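Local coordinates for UPF0403 protein yphP (Bacillus subtilis, PDB 3FHK) that acts as a dithiol bacilliredoxin of the thioredoxin superfamily, removing bacillithiol from S-bacillithiolated proteins, and has protein disulfide isomerase activity, at residues S109-K114 / V119-R124; K95-F100 / P105-M110; R64-Q69 / E133-N138; Q14-M19 / N53-C58. The protein carries 2 engineered substitutions. All coordinates share one frame; numbering follows the deposited sequence.

Interaction 1: residues S109-K114 / V119-R124. With SO4 (sulfate ion), chain G.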
loop_
_atom_site.group_PDB
_atom_site.type_symbol
_atom_site.label_atom_id
_atom_site.label_comp_id
_atom_site.label_asym_id
_atom_site.label_seq_id
_atom_site.Cartn_x
_atom_site.Cartn_y
_atom_site.Cartn_z
ATOM N N SER A 109 0.630 16.893 24.028
ATOM C CA SER A 109 0.366 17.833 25.105
ATOM C C SER A 109 1.078 17.319 26.348
ATOM O O SER A 109 1.586 16.199 26.352
ATOM C CB SER A 109 -1.147 18.025 25.314
ATOM O OG SER A 109 -1.798 16.798 25.621
ATOM N N MET A 110 1.137 18.131 27.392
ATOM C CA MET A 110 1.853 17.731 28.599
ATOM C C MET A 110 1.103 18.178 29.857
ATOM O O MET A 110 0.511 19.252 29.887
ATOM C CB MET A 110 3.268 18.305 28.582
ATOM C CG MET A 110 4.147 17.793 27.434
ATOM S SD MET A 110 5.817 18.500 27.428
ATOM C CE MET A 110 5.588 19.834 26.264
ATOM N N ALA A 111 1.113 17.340 30.888
ATOM C CA ALA A 111 0.602 17.751 32.180
ATOM C C ALA A 111 1.605 17.501 33.294
ATOM O O ALA A 111 2.236 16.441 33.355
ATOM C CB ALA A 111 -0.735 17.059 32.497
ATOM N N LEU A 112 1.747 18.506 34.156
ATOM C CA LEU A 112 2.436 18.383 35.429
ATOM C C LEU A 112 1.379 18.065 36.490
ATOM O O LEU A 112 0.425 18.835 36.681
ATOM C CB LEU A 112 3.136 19.698 35.781
ATOM C CG LEU A 112 4.530 19.657 36.425
ATOM C CD1 LEU A 112 4.736 20.844 37.359
ATOM C CD2 LEU A 112 4.793 18.356 37.164
ATOM N N LEU A 113 1.543 16.930 37.164
ATOM C CA LEU A 113 0.629 16.507 38.228
ATOM C C LEU A 113 1.235 16.687 39.607
ATOM O O LEU A 113 2.447 16.605 39.781
ATOM C CB LEU A 113 0.317 15.019 38.092
ATOM C CG LEU A 113 -0.712 14.515 37.086
ATOM C CD1 LEU A 113 -0.881 15.464 35.919
ATOM C CD2 LEU A 113 -0.293 13.132 36.623
ATOM N N LYS A 114 0.374 16.927 40.588
ATOM C CA LYS A 114 0.705 16.719 41.990
ATOM C C LYS A 114 -0.298 15.659 42.415
ATOM O O LYS A 114 -1.505 15.864 42.271
ATOM C CB LYS A 114 0.512 18.005 42.792
ATOM C CG LYS A 114 0.686 17.855 44.298
ATOM C CD LYS A 114 2.022 18.403 44.789
ATOM C CE LYS A 114 3.168 17.438 44.521
ATOM N NZ LYS A 114 4.480 17.934 45.043
ATOM N N VAL A 119 -1.492 20.392 37.932
ATOM C CA VAL A 119 -1.132 21.706 38.459
ATOM C C VAL A 119 -0.551 22.596 37.360
ATOM O O VAL A 119 -0.377 23.802 37.540
ATOM C CB VAL A 119 -0.151 21.618 39.651
ATOM C CG1 VAL A 119 -0.800 20.916 40.841
ATOM C CG2 VAL A 119 1.177 20.932 39.233
ATOM N N HIS A 120 -0.236 21.999 36.221
ATOM C CA HIS A 120 0.168 22.789 35.065
ATOM C C HIS A 120 -0.062 22.008 33.783
ATOM O O HIS A 120 0.264 20.835 33.701
ATOM C CB HIS A 120 1.627 23.232 35.162
ATOM C CG HIS A 120 2.022 24.199 34.093
ATOM N ND1 HIS A 120 1.705 25.541 34.151
ATOM C CD2 HIS A 120 2.679 24.018 32.922
ATOM C CE1 HIS A 120 2.164 26.145 33.069
ATOM N NE2 HIS A 120 2.760 25.249 32.310
ATOM N N PHE A 121 -0.632 22.664 32.786
ATOM C CA PHE A 121 -1.034 21.981 31.574
ATOM C C PHE A 121 -0.422 22.702 30.377
ATOM O O PHE A 121 -0.348 23.923 30.358
ATOM C CB PHE A 121 -2.567 21.921 31.475
ATOM C CG PHE A 121 -3.068 20.946 30.438
ATOM C CD1 PHE A 121 -3.584 21.394 29.233
ATOM C CD2 PHE A 121 -3.007 19.582 30.662
ATOM C CE1 PHE A 121 -4.020 20.495 28.271
ATOM C CE2 PHE A 121 -3.444 18.680 29.703
ATOM C CZ PHE A 121 -3.946 19.135 28.509
ATOM N N ILE A 122 0.052 21.939 29.400
ATOM C CA ILE A 122 0.574 22.515 28.173
ATOM C C ILE A 122 -0.137 21.884 26.989
ATOM O O ILE A 122 0.240 20.812 26.538
ATOM C CB ILE A 122 2.081 22.275 28.031
ATOM C CG1 ILE A 122 2.817 22.780 29.275
ATOM C CG2 ILE A 122 2.612 22.966 26.773
ATOM C CD1 ILE A 122 4.286 22.409 29.297
ATOM N N PRO A 123 -1.191 22.542 26.494
ATOM C CA PRO A 123 -1.940 21.966 25.379
ATOM C C PRO A 123 -1.143 22.095 24.086
ATOM O O PRO A 123 -0.139 22.807 24.046
ATOM C CB PRO A 123 -3.193 22.836 25.316
ATOM C CG PRO A 123 -2.758 24.152 25.860
ATOM C CD PRO A 123 -1.687 23.875 26.879
ATOM N N ARG A 124 -1.595 21.418 23.041
ATOM C CA ARG A 124 -0.934 21.485 21.746
ATOM C C ARG A 124 -0.640 22.913 21.261
ATOM O O ARG A 124 0.423 23.168 20.704
ATOM C CB ARG A 124 -1.733 20.725 20.689
ATOM C CG ARG A 124 -1.059 20.783 19.332
ATOM C CD ARG A 124 -1.939 20.227 18.216
ATOM N NE ARG A 124 -1.360 20.516 16.905
ATOM C CZ ARG A 124 -0.669 19.643 16.180
ATOM N NH1 ARG A 124 -0.476 18.410 16.625
ATOM N NH2 ARG A 124 -0.177 20.000 15.001
HETATM S S SO4 G . 1.072 27.583 36.793
HETATM O O1 SO4 G . -0.019 27.096 35.950
HETATM O O2 SO4 G . 1.769 28.641 36.064
HETATM O O3 SO4 G . 0.552 28.134 38.044
HETATM O O4 SO4 G . 1.979 26.481 37.099
#
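The carbonyl oxygen of Leu112 is gripped by two successive backbone N-H groups. Val119 N approaches nearly along the C=O axis at 2.8 Å from Leu112 O, with an N-H...O angle of 168°, while His120 N makes a longer bond of 3.3 Å to the same Leu112 O. Two residues thus face one, which defines a classic beta bulge. Beyond it the pairing is regular and antiparallel: Leu112 N donates to His120 O at 2.8 Å, and Met110 and Ile122 exchange a pair of bonds. On one face the CB atoms of Met110 and Ile122 lie 4.2 Å apart, both side chains packing on Ile127 and Ile122 also on Leu139. On the other, Phe121 has CG anti to its backbone N (chi1 -166°), which leans the ring toward the neighbouring strand, Phe121 CD2 coming 3.9 Å from Ala111 CB. Val119, within the bulge, sets CG1 3.7 Å from Lys114 CB. The His120 imidazole is held at both nitrogens. ND1 donates in the ring plane to O1 of a sulfate at 2.9 Å, and NE2 is hydrogen-bonded to Asn138 OD1; with an acceptor at each nitrogen, and a sulfate that His146 also binds, a protonated ring is probably favoured. The whole is a bulged beta hairpin, forming the antiparallel edge of a thioredoxin-fold sheet.

Interaction 2: residues K95-F100 / P105-M110; sequences KMREYF and PSSPSM. With SO4 (sulfate ion), chain F.
Arg97 and Pro105 cross at about a right angle, with the proline laid over one face of the guanidinium group. Pro105 CB sits 3.7 Å from Arg97 CZ, displaced toward the rim of the flat group instead of centred on it. The arginine reaches this place because its CG stands anti to the carbonyl carbon (chi1 -72°) and the chain then runs extended from CG to NE, away from helix 90-97. With the face taken by carbon, the polar partners gather at the edge. NH2 makes a weak, bent bond to Ser106 O (2.9 Å, 141°) and a much straighter one to sulfate O3, 2.7 Å from NH2 at 168°. NH1 holds the same sulfate through O4 at 2.8 Å, giving a two-pronged grip on the anion. NE turns to a water 2.8 Å away, and this water also accepts from Ser106 N, bridging side chain and backbone. Ser106 O has another donor in Ser109 OG, at 2.9 Å and well above the carbonyl plane. The contact therefore ties Arg97 of helix 90-97 to the segment that leads into the cis peptide bond before Pro108. Chemically, the sulfate probably comes from the crystallisation liquor, but its paired bonds suggest that the Arg97 guanidinium edge can receive an anion at the protein surface.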
loop_
_atom_site.group_PDB
_atom_site.type_symbol
_atom_site.label_atom_id
_atom_site.label_comp_id
_atom_site.label_asym_id
_atom_site.label_seq_id
_atom_site.Cartn_x
_atom_site.Cartn_y
_atom_site.Cartn_z
ATOM N N LYS A 95 -8.056 7.191 28.852
ATOM C CA LYS A 95 -8.035 7.025 30.301
ATOM C C LYS A 95 -7.200 8.104 31.022
ATOM O O LYS A 95 -7.626 8.646 32.034
ATOM C CB LYS A 95 -7.533 5.618 30.651
ATOM C CG LYS A 95 -7.356 5.347 32.133
ATOM C CD LYS A 95 -8.624 5.656 32.899
ATOM C CE LYS A 95 -9.804 4.904 32.319
ATOM N NZ LYS A 95 -10.966 4.927 33.249
ATOM N N MET A 96 -6.015 8.405 30.506
ATOM C CA MET A 96 -5.214 9.466 31.104
ATOM C C MET A 96 -5.968 10.794 31.052
ATOM O O MET A 96 -6.008 11.540 32.032
ATOM C CB MET A 96 -3.856 9.592 30.412
ATOM C CG MET A 96 -2.877 10.515 31.123
ATOM S SD MET A 96 -2.674 10.127 32.877
ATOM C CE MET A 96 -1.817 11.582 33.419
ATOM N N ARG A 97 -6.583 11.075 29.909
ATOM C CA ARG A 97 -7.275 12.345 29.718
ATOM C C ARG A 97 -8.444 12.532 30.689
ATOM O O ARG A 97 -8.774 13.659 31.049
ATOM C CB ARG A 97 -7.693 12.538 28.250
ATOM C CG ARG A 97 -6.498 12.827 27.291
ATOM C CD ARG A 97 -6.928 12.758 25.817
ATOM N NE ARG A 97 -5.931 13.338 24.926
ATOM C CZ ARG A 97 -5.904 13.169 23.602
ATOM N NH1 ARG A 97 -6.814 12.418 22.988
ATOM N NH2 ARG A 97 -4.944 13.739 22.883
ATOM N N GLU A 98 -9.042 11.432 31.138
ATOM C CA GLU A 98 -10.116 11.502 32.122
ATOM C C GLU A 98 -9.678 12.215 33.401
ATOM O O GLU A 98 -10.509 12.777 34.117
ATOM C CB GLU A 98 -10.619 10.104 32.469
ATOM C CG GLU A 98 -11.510 9.469 31.419
ATOM C CD GLU A 98 -11.963 8.082 31.830
ATOM O OE1 GLU A 98 -11.712 7.701 32.992
ATOM O OE2 GLU A 98 -12.563 7.372 30.998
ATOM N N TYR A 99 -8.378 12.182 33.683
ATOM C CA TYR A 99 -7.824 12.789 34.891
ATOM C C TYR A 99 -7.544 14.281 34.712
ATOM O O TYR A 99 -7.373 15.003 35.695
ATOM C CB TYR A 99 -6.520 12.082 35.295
ATOM C CG TYR A 99 -6.696 10.661 35.794
ATOM C CD1 TYR A 99 -6.850 10.388 37.150
ATOM C CD2 TYR A 99 -6.728 9.601 34.909
ATOM C CE1 TYR A 99 -7.025 9.085 37.608
ATOM C CE2 TYR A 99 -6.905 8.302 35.348
ATOM C CZ TYR A 99 -7.045 8.046 36.694
ATOM O OH TYR A 99 -7.207 6.746 37.111
ATOM N N PHE A 100 -7.478 14.733 33.459
ATOM C CA PHE A 100 -7.133 16.123 33.156
ATOM C C PHE A 100 -8.389 16.999 33.194
ATOM O O PHE A 100 -8.763 17.600 32.188
ATOM C CB PHE A 100 -6.457 16.251 31.777
ATOM C CG PHE A 100 -5.161 15.477 31.637
ATOM C CD1 PHE A 100 -4.502 14.967 32.757
ATOM C CD2 PHE A 100 -4.585 15.291 30.383
ATOM C CE1 PHE A 100 -3.316 14.269 32.627
ATOM C CE2 PHE A 100 -3.382 14.599 30.240
ATOM C CZ PHE A 100 -2.744 14.085 31.361
ATOM N N PRO A 105 -9.049 17.514 24.884
ATOM C CA PRO A 105 -7.999 16.637 24.349
ATOM C C PRO A 105 -7.173 17.339 23.278
ATOM O O PRO A 105 -7.737 18.059 22.455
ATOM C CB PRO A 105 -8.792 15.499 23.706
ATOM C CG PRO A 105 -10.141 16.081 23.421
ATOM C CD PRO A 105 -10.402 17.086 24.490
ATOM N N SER A 106 -5.856 17.142 23.303
ATOM C CA SER A 106 -4.987 17.570 22.216
ATOM C C SER A 106 -3.691 16.773 22.261
ATOM O O SER A 106 -3.377 16.134 23.266
ATOM C CB SER A 106 -4.703 19.077 22.270
ATOM O OG SER A 106 -3.808 19.413 23.319
ATOM N N SER A 107 -2.928 16.847 21.180
ATOM C CA SER A 107 -1.807 15.943 20.964
ATOM C C SER A 107 -0.804 16.606 20.015
ATOM O O SER A 107 -1.186 17.060 18.934
ATOM C CB SER A 107 -2.350 14.661 20.331
ATOM O OG SER A 107 -1.358 13.670 20.237
ATOM N N PRO A 108 0.475 16.698 20.416
ATOM C CA PRO A 108 1.017 16.299 21.714
ATOM C C PRO A 108 0.561 17.285 22.768
ATOM O O PRO A 108 0.146 18.386 22.435
ATOM C CB PRO A 108 2.528 16.460 21.508
ATOM C CG PRO A 108 2.618 17.576 20.495
ATOM C CD PRO A 108 1.542 17.211 19.531
ATOM N N SER A 109 0.630 16.893 24.028
ATOM C CA SER A 109 0.366 17.833 25.105
ATOM C C SER A 109 1.078 17.319 26.348
ATOM O O SER A 109 1.586 16.199 26.352
ATOM C CB SER A 109 -1.147 18.025 25.314
ATOM O OG SER A 109 -1.798 16.798 25.621
ATOM N N MET A 110 1.137 18.131 27.392
ATOM C CA MET A 110 1.853 17.731 28.599
ATOM C C MET A 110 1.103 18.178 29.857
ATOM O O MET A 110 0.511 19.252 29.887
ATOM C CB MET A 110 3.268 18.305 28.582
ATOM C CG MET A 110 4.147 17.793 27.434
ATOM S SD MET A 110 5.817 18.500 27.428
ATOM C CE MET A 110 5.588 19.834 26.264
HETATM S S SO4 F . -5.781 12.472 19.455
HETATM O O1 SO4 F . -6.782 12.999 18.536
HETATM O O2 SO4 F . -4.780 11.755 18.675
HETATM O O3 SO4 F . -5.190 13.614 20.153
HETATM O O4 SO4 F . -6.351 11.525 20.425
HETATM O O HOH W 1 -4.726 15.688 25.833
#

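Interaction 3: residues R64-Q69 / E133-N138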
loop_
_atom_site.group_PDB
_atom_site.type_symbol
_atom_site.label_atom_id
_atom_site.label_comp_id
_atom_site.label_asym_id
_atom_site.label_seq_id
_atom_site.Cartn_x
_atom_site.Cartn_y
_atom_site.Cartn_z
ATOM N N ARG A 64 8.644 16.180 22.407
ATOM C CA ARG A 64 9.533 15.154 22.961
ATOM C C ARG A 64 10.895 15.727 23.376
ATOM O O ARG A 64 11.348 15.506 24.500
ATOM C CB ARG A 64 9.690 13.963 22.002
ATOM C CG ARG A 64 8.413 13.135 21.864
ATOM C CD ARG A 64 8.681 11.736 21.306
ATOM N NE ARG A 64 9.192 11.804 19.941
ATOM C CZ ARG A 64 8.432 11.790 18.851
ATOM N NH1 ARG A 64 7.117 11.692 18.966
ATOM N NH2 ARG A 64 8.984 11.870 17.645
ATOM N N PRO A 65 11.538 16.489 22.478
ATOM C CA PRO A 65 12.860 17.025 22.829
ATOM C C PRO A 65 12.774 17.957 24.042
ATOM O O PRO A 65 13.643 17.914 24.921
ATOM C CB PRO A 65 13.274 17.812 21.578
ATOM C CG PRO A 65 12.398 17.294 20.464
ATOM C CD PRO A 65 11.142 16.788 21.090
ATOM N N ALA A 66 11.734 18.786 24.091
ATOM C CA ALA A 66 11.585 19.752 25.185
ATOM C C ALA A 66 11.366 19.053 26.515
ATOM O O ALA A 66 11.945 19.434 27.525
ATOM C CB ALA A 66 10.448 20.713 24.906
ATOM N N ALA A 67 10.532 18.021 26.497
ATOM C CA ALA A 67 10.184 17.287 27.702
ATOM C C ALA A 67 11.402 16.586 28.293
ATOM O O ALA A 67 11.632 16.639 29.500
ATOM C CB ALA A 67 9.097 16.272 27.399
ATOM N N THR A 68 12.166 15.907 27.447
ATOM C CA THR A 68 13.295 15.119 27.933
ATOM C C THR A 68 14.459 16.006 28.380
ATOM O O THR A 68 15.167 15.676 29.329
ATOM C CB THR A 68 13.765 14.065 26.892
ATOM O OG1 THR A 68 14.267 14.719 25.720
ATOM C CG2 THR A 68 12.601 13.153 26.509
ATOM N N GLN A 69 14.634 17.137 27.702
ATOM C CA GLN A 69 15.700 18.070 28.040
ATOM C C GLN A 69 15.380 18.874 29.296
ATOM O O GLN A 69 16.256 19.090 30.137
ATOM C CB GLN A 69 16.021 18.989 26.853
ATOM C CG GLN A 69 16.758 18.271 25.715
ATOM C CD GLN A 69 16.737 19.032 24.396
ATOM O OE1 GLN A 69 16.620 18.433 23.326
ATOM N NE2 GLN A 69 16.851 20.354 24.467
ATOM N N GLU A 133 13.145 26.750 23.011
ATOM C CA GLU A 133 13.484 27.632 24.116
ATOM C C GLU A 133 12.230 28.032 24.904
ATOM O O GLU A 133 12.206 27.947 26.135
ATOM C CB GLU A 133 14.244 28.862 23.611
ATOM C CG GLU A 133 14.758 29.772 24.716
ATOM N N GLU A 134 11.190 28.453 24.183
ATOM C CA GLU A 134 9.940 28.880 24.803
ATOM C C GLU A 134 9.318 27.729 25.578
ATOM O O GLU A 134 8.869 27.893 26.707
ATOM C CB GLU A 134 8.939 29.381 23.752
ATOM C CG GLU A 134 9.364 30.628 22.963
ATOM C CD GLU A 134 8.372 30.998 21.855
ATOM O OE1 GLU A 134 7.207 30.545 21.902
ATOM O OE2 GLU A 134 8.755 31.748 20.934
ATOM N N ILE A 135 9.287 26.558 24.962
ATOM C CA ILE A 135 8.584 25.433 25.561
ATOM C C ILE A 135 9.314 24.890 26.782
ATOM O O ILE A 135 8.686 24.549 27.774
ATOM C CB ILE A 135 8.324 24.320 24.531
ATOM C CG1 ILE A 135 7.759 24.938 23.250
ATOM C CG2 ILE A 135 7.362 23.275 25.093
ATOM C CD1 ILE A 135 7.178 23.935 22.290
ATOM N N MET A 136 10.637 24.814 26.711
ATOM C CA MET A 136 11.410 24.343 27.850
ATOM C C MET A 136 11.319 25.323 29.023
ATOM O O MET A 136 11.239 24.910 30.183
ATOM C CB MET A 136 12.863 24.086 27.453
ATOM C CG MET A 136 13.240 22.613 27.430
ATOM S SD MET A 136 14.955 22.416 26.964
ATOM C CE MET A 136 14.926 23.403 25.478
ATOM N N LYS A 137 11.320 26.619 28.711
ATOM C CA LYS A 137 11.139 27.657 29.718
ATOM C C LYS A 137 9.765 27.504 30.363
ATOM O O LYS A 137 9.588 27.767 31.552
ATOM C CB LYS A 137 11.278 29.042 29.081
ATOM C CG LYS A 137 11.205 30.205 30.070
ATOM N N ASN A 138 8.796 27.075 29.562
ATOM C CA ASN A 138 7.458 26.796 30.051
ATOM C C ASN A 138 7.512 25.671 31.076
ATOM O O ASN A 138 7.040 25.819 32.197
ATOM C CB ASN A 138 6.549 26.418 28.876
ATOM C CG ASN A 138 5.090 26.261 29.279
ATOM O OD1 ASN A 138 4.775 25.999 30.440
ATOM N ND2 ASN A 138 4.192 26.406 28.308
#
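The carboxamide of Gln69 is the flat group that takes part in the contact, and it meets the thioether of Met136 through its nitrogen end: Gln69 NE2 lies 3.7 Å from Met136 CE and 3.8 Å from Met136 SD, the two side chains crossing at a slant. The setting is a helix pair of the thioredoxin fold. Helix 57-73, whose first turn carries the last two residues of the CXC motif, and the C-terminal helix 132-146 cover the same face of the central sheet, with their short segments crossing at -41° and 9.0 Å apart. The small side chain of Ala66 sits at the crossing, its CA nearest to that of Met136 and its CB meeting Ile135 CG2 at 4.0 Å. Met136 is the larger partner. Its chi1 of -110° is well removed from the usual staggered values, and a bend at chi3 (-52°) turns CE toward the glutamine amide, while SD packs 3.6 Å from Gln69 CB. An alanine in place of Met136, lacking CG, SD and CE, would probably open a gap beside Ala66 and Gln69 and leave the amide freer to turn. Ile135 faces inward, with Leu62 and Ile127 also packed on it, whereas Gln69 lies on the more open side. Between the two helices, Met136 CG lies against the backbone of Ala66, 3.4 Å from Ala66 O.

Interaction 4: residues Q14-M19 / N53-C58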
loop_
_atom_site.group_PDB
_atom_site.type_symbol
_atom_site.label_atom_id
_atom_site.label_comp_id
_atom_site.label_asym_id
_atom_site.label_seq_id
_atom_site.Cartn_x
_atom_site.Cartn_y
_atom_site.Cartn_z
ATOM N N GLN A 14 5.941 -0.558 13.750
ATOM C CA GLN A 14 7.396 -0.583 13.708
ATOM C C GLN A 14 7.982 0.814 13.576
ATOM O O GLN A 14 8.997 1.122 14.187
ATOM C CB GLN A 14 7.898 -1.494 12.587
ATOM C CG GLN A 14 7.708 -2.972 12.865
ATOM C CD GLN A 14 8.069 -3.349 14.302
ATOM O OE1 GLN A 14 7.205 -3.765 15.076
ATOM N NE2 GLN A 14 9.345 -3.195 14.665
ATOM N N LEU A 15 7.329 1.658 12.785
ATOM C CA LEU A 15 7.813 3.011 12.540
ATOM C C LEU A 15 7.624 3.886 13.764
ATOM O O LEU A 15 8.289 4.914 13.925
ATOM C CB LEU A 15 7.073 3.645 11.365
ATOM C CG LEU A 15 7.174 2.963 10.008
ATOM C CD1 LEU A 15 6.261 3.701 9.027
ATOM C CD2 LEU A 15 8.626 2.909 9.502
ATOM N N VAL A 16 6.696 3.483 14.619
ATOM C CA VAL A 16 6.374 4.265 15.795
ATOM C C VAL A 16 7.333 3.975 16.960
ATOM O O VAL A 16 7.462 4.778 17.881
ATOM C CB VAL A 16 4.905 4.053 16.185
ATOM C CG1 VAL A 16 4.689 4.331 17.652
ATOM C CG2 VAL A 16 4.016 4.940 15.322
ATOM N N VAL A 17 8.037 2.848 16.882
ATOM C CA VAL A 17 8.951 2.421 17.943
ATOM C C VAL A 17 9.969 3.489 18.346
ATOM O O VAL A 17 10.047 3.849 19.513
ATOM C CB VAL A 17 9.699 1.129 17.563
ATOM C CG1 VAL A 17 10.879 0.905 18.499
ATOM C CG2 VAL A 17 8.755 -0.060 17.584
ATOM N N PRO A 18 10.752 4.006 17.383
ATOM C CA PRO A 18 11.702 5.050 17.776
ATOM C C PRO A 18 10.991 6.271 18.352
ATOM O O PRO A 18 11.601 7.019 19.115
ATOM C CB PRO A 18 12.390 5.413 16.447
ATOM C CG PRO A 18 11.439 4.944 15.396
ATOM C CD PRO A 18 10.889 3.674 15.956
ATOM N N MET A 19 9.724 6.470 17.994
ATOM C CA MET A 19 8.956 7.582 18.549
ATOM C C MET A 19 8.632 7.330 20.018
ATOM O O MET A 19 8.472 8.275 20.789
ATOM C CB MET A 19 7.686 7.858 17.733
ATOM C CG MET A 19 7.972 8.277 16.291
ATOM S SD MET A 19 6.504 8.665 15.286
ATOM C CE MET A 19 7.165 8.330 13.653
ATOM N N ASN A 53 2.051 11.749 23.875
ATOM C CA ASN A 53 2.889 11.638 22.699
ATOM C C ASN A 53 2.030 11.583 21.439
ATOM O O ASN A 53 0.810 11.443 21.529
ATOM C CB ASN A 53 3.782 10.401 22.825
ATOM C CG ASN A 53 5.040 10.495 21.978
ATOM O OD1 ASN A 53 5.282 11.500 21.306
ATOM N ND2 ASN A 53 5.843 9.437 21.999
ATOM N N SER A 54 2.668 11.710 20.276
ATOM C CA SER A 54 1.960 11.779 18.999
ATOM C C SER A 54 2.938 11.572 17.840
ATOM O O SER A 54 4.134 11.784 17.992
ATOM C CB SER A 54 1.262 13.139 18.855
ATOM O OG SER A 54 0.922 13.417 17.500
ATOM N N VAL A 55 2.422 11.177 16.678
ATOM C CA VAL A 55 3.258 10.936 15.497
ATOM C C VAL A 55 3.635 12.212 14.729
ATOM O O VAL A 55 4.575 12.225 13.933
ATOM C CB VAL A 55 2.550 9.962 14.527
ATOM C CG1 VAL A 55 3.378 9.745 13.281
ATOM C CG2 VAL A 55 2.297 8.638 15.210
ATOM N N CYS A 56 2.889 13.287 14.951
ATOM C CA CYS A 56 3.045 14.474 14.122
ATOM C C CYS A 56 4.403 15.157 14.310
ATOM O O CYS A 56 5.103 14.939 15.293
ATOM C CB CYS A 56 1.917 15.455 14.415
ATOM S SG CYS A 56 1.901 15.912 16.135
ATOM N N GLY A 57 4.757 15.997 13.348
ATOM C CA GLY A 57 6.040 16.663 13.328
ATOM C C GLY A 57 6.345 17.437 14.591
ATOM O O GLY A 57 7.481 17.457 15.053
ATOM N N CYS A 58 5.345 18.081 15.169
ATOM C CA CYS A 58 5.639 18.973 16.280
ATOM C C CYS A 58 5.822 18.233 17.615
ATOM O O CYS A 58 6.386 18.783 18.560
ATOM C CB CYS A 58 4.606 20.090 16.382
ATOM S SG CYS A 58 3.238 19.669 17.407
#
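Met19 and Val55 bring the two backbones nearest, with 7.3 Å between their CA atoms. Segment 14-19 belongs to a long helix that kinks at Pro18, whose nitrogen carries no hydrogen to donate, while Met19 N makes only a weak bond, to Val16 O. Segment 53-58 leaves a strand, passes through an ST turn in which Cys56 N donates to Ser54 OG (3.2 Å, 172°), and enters a helix with Cys56 as N-cap. Across the contact, Val55 spreads its two methyls between two partners: CG1 meets Met19 SD at 3.9 Å and CG2 meets Val16 CG2 at 4.1 Å. Arg21 of the second subunit packs on both Met19 and Val55. Asn53 supplies the polar link. With CG anti to the backbone N (chi1 -157°), its ND2 reaches Met19 O at 3.1 Å, the donor standing 48° out of the carbonyl plane. Its OD1 accepts from Arg64 NH1 and, weakly, from Ser54 N. A leucine in place of Asn53 would probably leave Met19 O without this donor and Arg64 NH1 with just its weak bond to Ser54 O. One amide, used at both ends, probably helps to hold the approach to the CXC motif against the N-terminal helix.

Overall arrangement
The redox motif Cys56-Gly57-Cys58 lies in interaction 4; interactions 1 and 2 reach it directly, and interaction 3 is linked to it through Arg64. Interaction 2 contributes cis-Pro108, whose CD is 3.7 Å from Cys58 SG, the placing expected of the cis-proline in thioredoxin folds. Interaction 1 contributes Arg124, whose NH1 lies 4.0 Å from Cys58 SG and 2.8 Å from Ser107 O, so it also joins interactions 1 and 2, which share Ser109 and Met110. Interaction 3 continues the helix that begins at the motif; Arg64 NH1 reaches back 3.0 Å to Asn53 OD1 of interaction 4. His120 NE2, 2.8 Å from Asn138 OD1, ties the hairpin to the C-terminal helix. The centres of interactions 1 and 4 are about 20 Å apart.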